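Local coordinates for outer surface protein (Bacillus cereus ATCC 14579, PDB 1X7F) that is experimentally uncharacterized but is probably a 6-phospho-N-acetylmuramidase that hydrolyses glycosides of N-acetylmuramic acid 6-phosphate, probably in cell-wall recycling, at residues Phe55-Thr60 / Asp246-Asn251; Leu29-Tyr34 / Met44-Ala49; Arg328-Ile333 / Gln346-Glu351; Glu301-Ser306 / Lys350-Asp355. One frame throughout, in Å; residues are numbered along the deposited sequence.

Interaction 1. Residues Phe55-Thr60 / Asp246-Asn251; sequences FSRIFT and DVIIGN
The one charged link between the two strands is the salt bridge from R57 to D246, with NH1 of R57 2.8 Å from OD2 of D246. The carboxylate oxygen lies at the edge of the guanidinium, in its plane, while the two flat groups stand nearly perpendicular, 87° apart; the arginine reaches OD2 on its anti side. R57 sets out with CG opposite its backbone N (chi1 177°) and stays extended as far as NE, which carries the charge across to the other strand. CD1 of I248 lies over one face of the guanidinium, 3.6 Å from NE of R57. Both charges are buried and shared: NH2 of R57 pairs with E144, and OD2 of D246 also meets R199, so arginine and aspartate suit a small charge network closed off from solvent.

Two contacts are apolar. CG2 of I248 comes to 4.2 Å from CB of F59. On the other side of the sheet, the ring of F55 turns CE2 to within 3.7 Å of CD1 of I249, the two side chains crossing at about a right angle.

The axes of 55-60 and 246-249 come no closer than 7.9 Å and are turned 50°, because strand 28-33 lies between them, bonded to both by its backbone. R57, F59, D246 and I248 point into the interior of the parallel barrel, where F59 meets F203 edge-to-face, whereas F55 and I249 pack outward against L259 and L262 of helix 256-264.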
loop_
_atom_site.group_PDB
_atom_site.type_symbol
_atom_site.label_atom_id
_atom_site.label_comp_id
_atom_site.label_asym_id
_atom_site.label_seq_id
_atom_site.Cartn_x
_atom_site.Cartn_y
_atom_site.Cartn_z
ATOM N N PHE A 55 12.358 2.167 4.320
ATOM C CA PHE A 55 12.296 1.823 2.902
ATOM C C PHE A 55 13.483 0.893 2.601
ATOM O O PHE A 55 14.587 1.112 3.091
ATOM C CB PHE A 55 12.328 3.073 2.023
ATOM C CG PHE A 55 11.046 3.880 2.041
ATOM C CD1 PHE A 55 10.596 4.503 3.209
ATOM C CD2 PHE A 55 10.311 4.047 0.883
ATOM C CE1 PHE A 55 9.420 5.265 3.220
ATOM C CE2 PHE A 55 9.120 4.800 0.880
ATOM C CZ PHE A 55 8.682 5.417 2.052
ATOM N N SER A 56 13.240 -0.157 1.824
ATOM C CA SER A 56 14.287 -1.133 1.527
ATOM C C SER A 56 14.275 -1.584 0.056
ATOM O O SER A 56 14.884 -2.587 -0.306
ATOM C CB SER A 56 14.161 -2.345 2.468
ATOM O OG SER A 56 12.966 -3.056 2.190
ATOM N N ARG A 57 13.564 -0.842 -0.782
ATOM C CA ARG A 57 13.436 -1.182 -2.190
ATOM C C ARG A 57 13.531 0.095 -3.029
ATOM O O ARG A 57 12.993 1.139 -2.641
ATOM C CB ARG A 57 12.100 -1.916 -2.423
ATOM C CG ARG A 57 11.813 -2.275 -3.879
ATOM C CD ARG A 57 10.652 -3.239 -4.080
ATOM N NE ARG A 57 10.485 -3.530 -5.501
ATOM C CZ ARG A 57 9.763 -4.527 -6.005
ATOM N NH1 ARG A 57 9.124 -5.388 -5.220
ATOM N NH2 ARG A 57 9.689 -4.672 -7.316
ATOM N N ILE A 58 14.233 0.006 -4.160
ATOM C CA ILE A 58 14.353 1.111 -5.109
ATOM C C ILE A 58 13.915 0.697 -6.526
ATOM O O ILE A 58 14.317 -0.360 -7.027
ATOM C CB ILE A 58 15.811 1.665 -5.145
ATOM C CG1 ILE A 58 16.209 2.264 -3.792
ATOM C CG2 ILE A 58 15.960 2.721 -6.251
ATOM C CD1 ILE A 58 17.603 2.846 -3.777
ATOM N N PHE A 59 13.092 1.534 -7.152
ATOM C CA PHE A 59 12.818 1.437 -8.584
ATOM C C PHE A 59 13.615 2.511 -9.319
ATOM O O PHE A 59 13.491 3.693 -9.044
ATOM C CB PHE A 59 11.323 1.571 -8.885
ATOM C CG PHE A 59 11.010 1.657 -10.365
ATOM C CD1 PHE A 59 11.115 0.526 -11.182
ATOM C CD2 PHE A 59 10.639 2.878 -10.947
ATOM C CE1 PHE A 59 10.837 0.603 -12.564
ATOM C CE2 PHE A 59 10.361 2.974 -12.324
ATOM C CZ PHE A 59 10.459 1.831 -13.137
ATOM N N THR A 60 14.469 2.104 -10.237
ATOM C CA THR A 60 15.254 3.102 -10.956
ATOM C C THR A 60 15.124 2.971 -12.460
ATOM O O THR A 60 14.985 1.872 -13.002
ATOM C CB THR A 60 16.724 3.149 -10.493
ATOM O OG1 THR A 60 17.465 3.978 -11.392
ATOM C CG2 THR A 60 17.403 1.789 -10.627
ATOM N N ASP A 246 4.716 -5.019 -1.873
ATOM C CA ASP A 246 5.596 -3.851 -1.818
ATOM C C ASP A 246 4.913 -2.581 -2.319
ATOM O O ASP A 246 4.231 -2.591 -3.346
ATOM C CB ASP A 246 6.903 -4.123 -2.596
ATOM C CG ASP A 246 7.714 -5.270 -2.002
ATOM O OD1 ASP A 246 7.318 -5.804 -0.936
ATOM O OD2 ASP A 246 8.770 -5.709 -2.507
ATOM N N VAL A 247 5.098 -1.487 -1.586
ATOM C CA VAL A 247 4.502 -0.210 -1.961
ATOM C C VAL A 247 5.630 0.758 -2.336
ATOM O O VAL A 247 6.507 1.043 -1.525
ATOM C CB VAL A 247 3.564 0.339 -0.834
ATOM C CG1 VAL A 247 3.115 1.764 -1.123
ATOM C CG2 VAL A 247 2.349 -0.570 -0.660
ATOM N N ILE A 248 5.620 1.230 -3.585
ATOM C CA ILE A 248 6.704 2.072 -4.102
ATOM C C ILE A 248 6.170 3.447 -4.476
ATOM O O ILE A 248 5.189 3.547 -5.203
ATOM C CB ILE A 248 7.406 1.401 -5.346
ATOM C CG1 ILE A 248 7.801 -0.055 -5.043
ATOM C CG2 ILE A 248 8.633 2.199 -5.773
ATOM C CD1 ILE A 248 8.167 -0.893 -6.284
ATOM N N ILE A 249 6.812 4.508 -3.983
ATOM C CA ILE A 249 6.523 5.868 -4.466
ATOM C C ILE A 249 7.086 6.033 -5.882
ATOM O O ILE A 249 8.291 5.884 -6.092
ATOM C CB ILE A 249 7.129 6.936 -3.517
ATOM C CG1 ILE A 249 6.778 6.610 -2.056
ATOM C CG2 ILE A 249 6.692 8.353 -3.955
ATOM C CD1 ILE A 249 7.437 7.494 -1.042
ATOM N N GLY A 250 6.205 6.352 -6.835
ATOM C CA GLY A 250 6.537 6.398 -8.252
ATOM C C GLY A 250 7.248 7.655 -8.706
ATOM O O GLY A 250 8.053 7.604 -9.628
ATOM N N ASN A 251 6.944 8.787 -8.074
ATOM C CA ASN A 251 7.662 10.044 -8.349
ATOM C C ASN A 251 8.717 10.382 -7.279
ATOM O O ASN A 251 8.689 9.820 -6.191
ATOM C CB ASN A 251 6.689 11.236 -8.637
ATOM C CG ASN A 251 5.491 11.318 -7.653
ATOM O OD1 ASN A 251 4.625 12.187 -7.793
ATOM N ND2 ASN A 251 5.447 10.431 -6.675
#

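Interaction 2. Residues Leu29-Tyr34 / Met44-Ala49; sequences LGISLY and MAYISA
Y46 reaches from the helix to the strand and meets three successive residues there. CD2 of L33 comes to the edge of its ring, in the ring plane, 3.5 Å from CD2 of Y46; the carbonyl O of S32 is also near that edge, 3.7 Å from CE2. I31 approaches obliquely, with CB 3.9 Å from CE2 of Y46 and CG2 3.7 Å from the phenolic OH. I47 supplies the second apolar patch: its CD1 meets CD1 of L33 at 3.7 Å, where the two side chains cross at about a right angle, and its CG1 lies near CD1 of I31.

This is the first strand and helix of a beta-alpha-beta unit, the repeating element of a TIM-type barrel, with residues 44-49 of the helix running almost antiparallel to 29-33 of the strand, at 172°. Branched aliphatic residues on the strand give the helix an apolar surface, and a tyrosine can cross the gap while keeping a polar end.

With its CG opposite the backbone N (chi1 -173°), Y46 aims the ring at the strand. A water accepts the N-H of S32, 2.8 Å from its N, and also bonds the OH of Y46; the same hydroxyl bonds to A254 N, so two partners hold the ring's far end. Y253 meets that ring edge-to-face. S32 turns its own hydroxyl to I249 O, while I79 of helix 74-85 covers L33 and L259 of helix 256-264 covers I31.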
loop_
_atom_site.group_PDB
_atom_site.type_symbol
_atom_site.label_atom_id
_atom_site.label_comp_id
_atom_site.label_asym_id
_atom_site.label_seq_id
_atom_site.Cartn_x
_atom_site.Cartn_y
_atom_site.Cartn_z
ATOM N N LEU A 29 8.554 -1.090 1.712
ATOM C CA LEU A 29 8.361 0.247 1.159
ATOM C C LEU A 29 9.484 0.545 0.170
ATOM O O LEU A 29 10.645 0.203 0.411
ATOM C CB LEU A 29 8.301 1.305 2.264
ATOM C CG LEU A 29 6.910 1.461 2.898
ATOM C CD1 LEU A 29 7.001 2.184 4.238
ATOM C CD2 LEU A 29 5.911 2.167 1.907
ATOM N N GLY A 30 9.127 1.185 -0.944
ATOM C CA GLY A 30 10.103 1.549 -1.964
ATOM C C GLY A 30 10.012 2.999 -2.380
ATOM O O GLY A 30 9.027 3.667 -2.089
ATOM N N ILE A 31 11.059 3.471 -3.057
ATOM C CA ILE A 31 11.150 4.821 -3.644
ATOM C C ILE A 31 11.609 4.690 -5.095
ATOM O O ILE A 31 12.286 3.714 -5.454
ATOM C CB ILE A 31 12.182 5.707 -2.872
ATOM C CG1 ILE A 31 13.496 4.931 -2.612
ATOM C CG2 ILE A 31 11.576 6.233 -1.566
ATOM C CD1 ILE A 31 14.754 5.803 -2.358
ATOM N N SER A 32 11.268 5.670 -5.932
ATOM C CA SER A 32 11.780 5.673 -7.305
ATOM C C SER A 32 12.855 6.725 -7.479
ATOM O O SER A 32 12.797 7.766 -6.825
ATOM C CB SER A 32 10.649 5.888 -8.316
ATOM O OG SER A 32 9.790 4.767 -8.320
ATOM N N LEU A 33 13.829 6.443 -8.356
ATOM C CA LEU A 33 14.849 7.415 -8.764
ATOM C C LEU A 33 14.864 7.627 -10.277
ATOM O O LEU A 33 14.539 6.725 -11.046
ATOM C CB LEU A 33 16.262 6.986 -8.307
ATOM C CG LEU A 33 16.513 6.761 -6.813
ATOM C CD1 LEU A 33 17.962 6.359 -6.598
ATOM C CD2 LEU A 33 16.183 8.005 -6.012
ATOM N N TYR A 34 15.247 8.833 -10.691
ATOM C CA TYR A 34 15.404 9.173 -12.108
ATOM C C TYR A 34 16.651 10.019 -12.176
ATOM O O TYR A 34 16.572 11.240 -12.325
ATOM C CB TYR A 34 14.162 9.918 -12.653
ATOM C CG TYR A 34 12.878 9.150 -12.397
ATOM C CD1 TYR A 34 12.147 9.350 -11.232
ATOM C CD2 TYR A 34 12.431 8.186 -13.297
ATOM C CE1 TYR A 34 10.981 8.623 -10.973
ATOM C CE2 TYR A 34 11.283 7.446 -13.044
ATOM C CZ TYR A 34 10.560 7.672 -11.887
ATOM O OH TYR A 34 9.427 6.939 -11.643
ATOM N N MET A 44 21.386 10.386 -3.576
ATOM C CA MET A 44 22.028 9.683 -2.467
ATOM C C MET A 44 21.485 10.169 -1.129
ATOM O O MET A 44 21.225 9.366 -0.241
ATOM C CB MET A 44 23.563 9.792 -2.546
ATOM C CG MET A 44 24.157 8.959 -3.678
ATOM S SD MET A 44 25.938 8.751 -3.685
ATOM C CE MET A 44 26.517 10.390 -4.149
ATOM N N ALA A 45 21.292 11.479 -1.000
ATOM C CA ALA A 45 20.642 12.055 0.173
ATOM C C ALA A 45 19.212 11.495 0.382
ATOM O O ALA A 45 18.796 11.223 1.515
ATOM C CB ALA A 45 20.638 13.579 0.081
ATOM N N TYR A 46 18.491 11.292 -0.714
ATOM C CA TYR A 46 17.123 10.744 -0.702
ATOM C C TYR A 46 17.060 9.286 -0.252
ATOM O O TYR A 46 16.204 8.915 0.556
ATOM C CB TYR A 46 16.531 10.865 -2.105
ATOM C CG TYR A 46 15.066 10.514 -2.266
ATOM C CD1 TYR A 46 14.089 11.092 -1.459
ATOM C CD2 TYR A 46 14.655 9.652 -3.287
ATOM C CE1 TYR A 46 12.741 10.793 -1.635
ATOM C CE2 TYR A 46 13.306 9.351 -3.487
ATOM C CZ TYR A 46 12.352 9.921 -2.649
ATOM O OH TYR A 46 11.015 9.647 -2.850
ATOM N N ILE A 47 17.945 8.467 -0.815
ATOM C CA ILE A 47 18.145 7.084 -0.397
ATOM C C ILE A 47 18.408 7.038 1.110
ATOM O O ILE A 47 17.814 6.223 1.818
ATOM C CB ILE A 47 19.326 6.453 -1.196
ATOM C CG1 ILE A 47 18.921 6.171 -2.653
ATOM C CG2 ILE A 47 19.876 5.181 -0.508
ATOM C CD1 ILE A 47 20.129 5.904 -3.580
ATOM N N SER A 48 19.290 7.918 1.594
ATOM C CA SER A 48 19.572 8.025 3.029
ATOM C C SER A 48 18.313 8.375 3.841
ATOM O O SER A 48 18.052 7.751 4.870
ATOM C CB SER A 48 20.682 9.049 3.294
ATOM O OG SER A 48 21.959 8.507 2.996
ATOM N N ALA A 49 17.566 9.378 3.369
ATOM C CA ALA A 49 16.302 9.820 3.959
ATOM C C ALA A 49 15.267 8.702 4.024
ATOM O O ALA A 49 14.672 8.480 5.067
ATOM C CB ALA A 49 15.722 11.028 3.173
HETATM O O HOH W 1 10.623 8.237 -5.122
#

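Interaction 3. Residues Arg328-Ile333 / Gln346-Glu351; sequences RGQVVI and QIILKE
Q346 opens the contact as the hydrogen-bonded partner of V332: its N donates to V332 O at 2.8 Å, and V332 N returns a bond to Q346 O. The glutamine side chain lies on the same face of the sheet as V332. In one of its two conformers this long polar side chain crosses the valine and its amide reaches K358 through OE1 and E344 through NE2.

I347 forms the non-hydrogen-bonded pair with V331. Both turn to the opposite face, where CG1 of the isoleucine is 4.2 Å from CG2 of the valine, and L272 and V274 of strand 270-276 complete the packing.

At I348 the backbone N donates to Q330 O at 2.9 Å, in the carbonyl plane, and its own O receives G329 N at 2.8 Å. Glycine fits here because, at its positive phi of 102°, a CB would press against the carbonyl O of R328. The side chain of I348 bends (chi2 -47°), setting CD1 3.7 Å from CG2 of V332 in a right-angled crossing.

L349 ends the contact through its carbonyl. The extended arm of R328 places NH2 3.1 Å from L349 O, which lies in the guanidinium plane and is approached on a lone pair. R328 has a stronger partner in D373, bound through NH1.

The chemistry therefore changes along this beta hairpin: paired amides and branched aliphatics fix the register inside the sheet, and beyond the last strand residue a charged arginine takes over, satisfying a backbone carbonyl while its charge is probably balanced by D373.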
loop_
_atom_site.group_PDB
_atom_site.type_symbol
_atom_site.label_atom_id
_atom_site.label_comp_id
_atom_site.label_asym_id
_atom_site.label_seq_id
_atom_site.Cartn_x
_atom_site.Cartn_y
_atom_site.Cartn_z
ATOM N N ARG A 328 -22.396 6.622 7.971
ATOM C CA ARG A 328 -21.151 5.930 7.611
ATOM C C ARG A 328 -19.900 6.640 8.155
ATOM O O ARG A 328 -19.700 7.832 7.906
ATOM C CB ARG A 328 -21.046 5.784 6.075
ATOM C CG ARG A 328 -19.856 4.916 5.591
ATOM C CD ARG A 328 -19.877 4.605 4.046
ATOM N NE ARG A 328 -18.692 3.826 3.647
ATOM C CZ ARG A 328 -18.592 2.488 3.694
ATOM N NH1 ARG A 328 -17.462 1.886 3.329
ATOM N NH2 ARG A 328 -19.607 1.746 4.117
ATOM N N GLY A 329 -19.079 5.891 8.897
ATOM C CA GLY A 329 -17.799 6.376 9.396
ATOM C C GLY A 329 -17.822 6.763 10.860
ATOM O O GLY A 329 -16.767 7.023 11.453
ATOM N N GLN A 330 -19.020 6.822 11.449
ATOM C CA GLN A 330 -19.134 7.195 12.856
ATOM C C GLN A 330 -18.674 6.047 13.717
ATOM O O GLN A 330 -18.995 4.887 13.445
ATOM C CB GLN A 330 -20.566 7.592 13.232
ATOM C CG GLN A 330 -20.951 8.985 12.790
ATOM C CD GLN A 330 -22.437 9.269 12.977
ATOM O OE1 GLN A 330 -22.919 10.339 12.608
ATOM N NE2 GLN A 330 -23.159 8.317 13.542
ATOM N N VAL A 331 -17.891 6.379 14.739
ATOM C CA VAL A 331 -17.590 5.433 15.803
ATOM C C VAL A 331 -18.608 5.708 16.909
ATOM O O VAL A 331 -18.719 6.837 17.385
ATOM C CB VAL A 331 -16.140 5.576 16.315
ATOM C CG1 VAL A 331 -15.864 4.574 17.420
ATOM C CG2 VAL A 331 -15.158 5.405 15.157
ATOM N N VAL A 332 -19.390 4.685 17.256
ATOM C CA VAL A 332 -20.422 4.813 18.276
ATOM C C VAL A 332 -20.211 3.715 19.313
ATOM O O VAL A 332 -19.529 2.713 19.043
ATOM C CB VAL A 332 -21.899 4.817 17.702
ATOM C CG1 VAL A 332 -22.090 5.912 16.623
ATOM C CG2 VAL A 332 -22.319 3.441 17.172
ATOM N N ILE A 333 -20.787 3.932 20.486
ATOM C CA ILE A 333 -20.737 2.967 21.556
ATOM C C ILE A 333 -22.107 2.876 22.211
ATOM O O ILE A 333 -22.820 3.880 22.351
ATOM C CB ILE A 333 -19.629 3.321 22.582
ATOM C CG1 ILE A 333 -19.303 2.096 23.451
ATOM C CG2 ILE A 333 -20.018 4.553 23.419
ATOM C CD1 ILE A 333 -17.938 2.112 24.073
ATOM N N GLN A 346 -19.114 0.283 17.750
ATOM C CA GLN A 346 -19.484 0.053 16.363
ATOM C C GLN A 346 -18.894 1.132 15.482
ATOM O O GLN A 346 -18.615 2.238 15.943
ATOM C CB GLN A 346 -21.011 0.050 16.194
ATOM C CG GLN A 346 -21.755 -0.959 17.063
ATOM C CD GLN A 346 -23.254 -0.718 17.083
ATOM O OE1 GLN A 346 -23.739 0.293 16.548
ATOM N NE2 GLN A 346 -23.994 -1.638 17.705
ATOM N N ILE A 347 -18.685 0.792 14.217
ATOM C CA ILE A 347 -18.376 1.773 13.204
ATOM C C ILE A 347 -19.510 1.642 12.194
ATOM O O ILE A 347 -19.801 0.550 11.729
ATOM C CB ILE A 347 -16.975 1.549 12.551
ATOM C CG1 ILE A 347 -15.869 1.528 13.623
ATOM C CG2 ILE A 347 -16.711 2.649 11.493
ATOM C CD1 ILE A 347 -14.450 1.460 13.065
ATOM N N ILE A 348 -20.182 2.752 11.910
ATOM C CA ILE A 348 -21.366 2.730 11.067
ATOM C C ILE A 348 -20.957 2.584 9.599
ATOM O O ILE A 348 -20.011 3.235 9.149
ATOM C CB ILE A 348 -22.229 4.019 11.312
ATOM C CG1 ILE A 348 -22.551 4.214 12.812
ATOM C CG2 ILE A 348 -23.514 3.991 10.483
ATOM C CD1 ILE A 348 -23.063 2.948 13.562
ATOM N N LEU A 349 -21.666 1.716 8.873
ATOM C CA LEU A 349 -21.433 1.489 7.452
ATOM C C LEU A 349 -22.530 2.082 6.580
ATOM O O LEU A 349 -22.256 2.488 5.456
ATOM C CB LEU A 349 -21.291 -0.013 7.152
ATOM C CG LEU A 349 -20.135 -0.732 7.845
ATOM C CD1 LEU A 349 -20.236 -2.246 7.615
ATOM C CD2 LEU A 349 -18.781 -0.196 7.375
ATOM N N LYS A 350 -23.759 2.127 7.108
ATOM C CA LYS A 350 -24.950 2.627 6.400
ATOM C C LYS A 350 -25.804 3.455 7.362
ATOM O O LYS A 350 -25.850 3.175 8.563
ATOM C CB LYS A 350 -25.842 1.475 5.894
ATOM C CG LYS A 350 -25.236 0.547 4.875
ATOM C CD LYS A 350 -26.249 -0.527 4.396
ATOM C CE LYS A 350 -27.558 0.115 3.949
ATOM N NZ LYS A 350 -28.199 -0.577 2.809
ATOM N N GLU A 351 -26.526 4.427 6.814
ATOM C CA GLU A 351 -27.341 5.332 7.616
ATOM C C GLU A 351 -28.434 4.584 8.396
ATOM O O GLU A 351 -29.078 3.681 7.856
ATOM C CB GLU A 351 -27.967 6.432 6.723
ATOM C CG GLU A 351 -28.767 7.477 7.512
ATOM C CD GLU A 351 -29.450 8.505 6.636
ATOM O OE1 GLU A 351 -28.771 9.084 5.761
ATOM O OE2 GLU A 351 -30.669 8.740 6.818
#

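Interaction 4. Residues Glu301-Ser306 / Lys350-Asp355; sequences EYMVRS and KEMPID
Apolar contact centres on Y302, which has two side chains of the loop against it. K350 lays its methylene chain over one face of the ring, with CD 4.2 Å above the plane and displaced toward the rim, and CE comes to 3.8 Å from CE2 of Y302. M352 approaches obliquely: its CG is 3.7 Å from CD2 of the tyrosine, and its sulfur stands 5.1 Å from the ring centroid, a Met-aromatic contact. A bend at chi3 (-82°) in the flexible thioether turns CE away from the ring and toward M303, whose CE it meets at 3.9 Å, the two methionines crossing at about a right angle.

Strand 303-306 is an outermost strand of the mixed sheet in the C-terminal part of the chain, and the loop 350-355 leaves the neighbouring strand 345-348. Y302 precedes the edge strand and K350 follows its partner, which puts the contact just past the regular sheet.

Y302 O is bonded by L349 N, and K350 N adds a second, longer bond to the same oxygen, at 3.3 Å and from above the carbonyl plane. Charge plays a looser part, as OE1 of E301 and NZ of K350 are 4.4 Å apart, beyond a salt bridge. A water joins the two residues instead, accepting from NZ of K350 and donating weakly to OE2 of E301. Lysine suits this solvent-exposed surface, its carbons lying on the tyrosine while the ammonium reaches water. Farther along the loop, the backbone of M352 bonds to Q326.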
loop_
_atom_site.group_PDB
_atom_site.type_symbol
_atom_site.label_atom_id
_atom_site.label_comp_id
_atom_site.label_asym_id
_atom_site.label_seq_id
_atom_site.Cartn_x
_atom_site.Cartn_y
_atom_site.Cartn_z
ATOM N N GLU A 301 -24.657 -5.526 7.438
ATOM C CA GLU A 301 -24.205 -4.531 6.453
ATOM C C GLU A 301 -24.310 -3.098 6.971
ATOM O O GLU A 301 -23.826 -2.171 6.326
ATOM C CB GLU A 301 -24.938 -4.680 5.111
ATOM C CG GLU A 301 -26.441 -4.398 5.161
ATOM C CD GLU A 301 -27.144 -4.742 3.856
ATOM O OE1 GLU A 301 -26.489 -4.637 2.795
ATOM O OE2 GLU A 301 -28.339 -5.127 3.876
ATOM N N TYR A 302 -24.911 -2.923 8.148
ATOM C CA TYR A 302 -25.137 -1.598 8.706
ATOM C C TYR A 302 -23.991 -1.071 9.551
ATOM O O TYR A 302 -23.846 0.134 9.716
ATOM C CB TYR A 302 -26.464 -1.559 9.501
ATOM C CG TYR A 302 -27.681 -1.595 8.599
ATOM C CD1 TYR A 302 -28.247 -2.817 8.201
ATOM C CD2 TYR A 302 -28.250 -0.410 8.114
ATOM C CE1 TYR A 302 -29.360 -2.859 7.350
ATOM C CE2 TYR A 302 -29.375 -0.436 7.282
ATOM C CZ TYR A 302 -29.919 -1.662 6.893
ATOM O OH TYR A 302 -31.021 -1.697 6.061
ATOM N N MET A 303 -23.181 -1.966 10.101
ATOM C CA MET A 303 -22.093 -1.542 10.973
ATOM C C MET A 303 -21.087 -2.652 11.244
ATOM O O MET A 303 -21.390 -3.848 11.114
ATOM C CB MET A 303 -22.625 -0.920 12.284
ATOM C CG MET A 303 -22.903 -1.899 13.435
ATOM S SD MET A 303 -24.566 -2.562 13.465
ATOM C CE MET A 303 -25.550 -1.250 14.125
ATOM N N VAL A 304 -19.875 -2.236 11.589
ATOM C CA VAL A 304 -18.850 -3.142 12.083
ATOM C C VAL A 304 -19.068 -3.221 13.585
ATOM O O VAL A 304 -19.047 -2.196 14.259
ATOM C CB VAL A 304 -17.440 -2.576 11.786
ATOM C CG1 VAL A 304 -16.346 -3.387 12.512
ATOM C CG2 VAL A 304 -17.187 -2.525 10.291
ATOM N N ARG A 305 -19.306 -4.421 14.100
ATOM C CA ARG A 305 -19.529 -4.642 15.528
ATOM C C ARG A 305 -18.278 -5.221 16.178
ATOM O O ARG A 305 -17.853 -6.339 15.849
ATOM C CB ARG A 305 -20.677 -5.621 15.772
ATOM C CG ARG A 305 -22.010 -5.253 15.117
ATOM C CD ARG A 305 -23.120 -6.271 15.405
ATOM N NE ARG A 305 -23.465 -6.346 16.831
ATOM C CZ ARG A 305 -24.041 -7.393 17.408
ATOM N NH1 ARG A 305 -24.354 -8.462 16.681
ATOM N NH2 ARG A 305 -24.314 -7.382 18.715
ATOM N N SER A 306 -17.716 -4.469 17.115
ATOM C CA SER A 306 -16.577 -4.928 17.892
ATOM C C SER A 306 -17.109 -5.438 19.238
ATOM O O SER A 306 -17.194 -4.695 20.218
ATOM C CB SER A 306 -15.567 -3.782 18.057
ATOM O OG SER A 306 -14.409 -4.210 18.753
ATOM N N LYS A 350 -23.759 2.127 7.108
ATOM C CA LYS A 350 -24.950 2.627 6.400
ATOM C C LYS A 350 -25.804 3.455 7.362
ATOM O O LYS A 350 -25.850 3.175 8.563
ATOM C CB LYS A 350 -25.842 1.475 5.894
ATOM C CG LYS A 350 -25.236 0.547 4.875
ATOM C CD LYS A 350 -26.249 -0.527 4.396
ATOM C CE LYS A 350 -27.558 0.115 3.949
ATOM N NZ LYS A 350 -28.199 -0.577 2.809
ATOM N N GLU A 351 -26.526 4.427 6.814
ATOM C CA GLU A 351 -27.341 5.332 7.616
ATOM C C GLU A 351 -28.434 4.584 8.396
ATOM O O GLU A 351 -29.078 3.681 7.856
ATOM C CB GLU A 351 -27.967 6.432 6.723
ATOM C CG GLU A 351 -28.767 7.477 7.512
ATOM C CD GLU A 351 -29.450 8.505 6.636
ATOM O OE1 GLU A 351 -28.771 9.084 5.761
ATOM O OE2 GLU A 351 -30.669 8.740 6.818
ATOM N N MET A 352 -28.634 4.974 9.654
ATOM C CA MET A 352 -29.733 4.477 10.489
ATOM C C MET A 352 -30.309 5.651 11.281
ATOM O O MET A 352 -29.586 6.613 11.557
ATOM C CB MET A 352 -29.267 3.380 11.450
ATOM C CG MET A 352 -28.785 2.090 10.774
ATOM S SD MET A 352 -27.873 1.084 11.946
ATOM C CE MET A 352 -26.247 1.828 11.896
ATOM N N PRO A 353 -31.606 5.597 11.618
ATOM C CA PRO A 353 -32.232 6.633 12.451
ATOM C C PRO A 353 -31.535 6.783 13.798
ATOM O O PRO A 353 -30.909 5.829 14.281
ATOM C CB PRO A 353 -33.665 6.104 12.639
ATOM C CG PRO A 353 -33.914 5.308 11.400
ATOM C CD PRO A 353 -32.593 4.587 11.189
ATOM N N ILE A 354 -31.634 7.970 14.390
ATOM C CA ILE A 354 -31.181 8.210 15.761
ATOM C C ILE A 354 -31.543 7.031 16.687
ATOM O O ILE A 354 -32.671 6.523 16.658
ATOM C CB ILE A 354 -31.810 9.515 16.315
ATOM C CG1 ILE A 354 -31.180 10.754 15.665
ATOM C CG2 ILE A 354 -31.614 9.607 17.816
ATOM C CD1 ILE A 354 -32.013 12.080 15.915
ATOM N N ASP A 355 -30.582 6.598 17.497
ATOM C CA ASP A 355 -30.844 5.573 18.506
ATOM C C ASP A 355 -30.254 6.097 19.802
ATOM O O ASP A 355 -29.034 6.197 19.947
ATOM C CB ASP A 355 -30.230 4.217 18.096
ATOM C CG ASP A 355 -30.634 3.074 19.027
ATOM O OD1 ASP A 355 -30.612 1.909 18.580
ATOM O OD2 ASP A 355 -30.977 3.232 20.220
HETATM O O HOH W 2 -29.893 -2.826 2.475
#

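In the fold
From the N terminus, interaction 2 comes first, closing the short connection from strand 28-33 to helix 40-51. Interaction 1 opens only afterwards, at strand 55-62, and spans 185 intervening residues to bring strand 246-249 round to the far side of strand 28-33. The two are in series yet touch, V247 O with G30 N, since strand 28-33 lies between both strands of interaction 1; together they join the first and last parts of the barrel. In the C-terminal sheet, the hairpin of interaction 3 lies within the longer loop of interaction 4, their second segments overlapping at K350 and E351. This pair sits well apart, its nearest atoms about 20 Å from interaction 1.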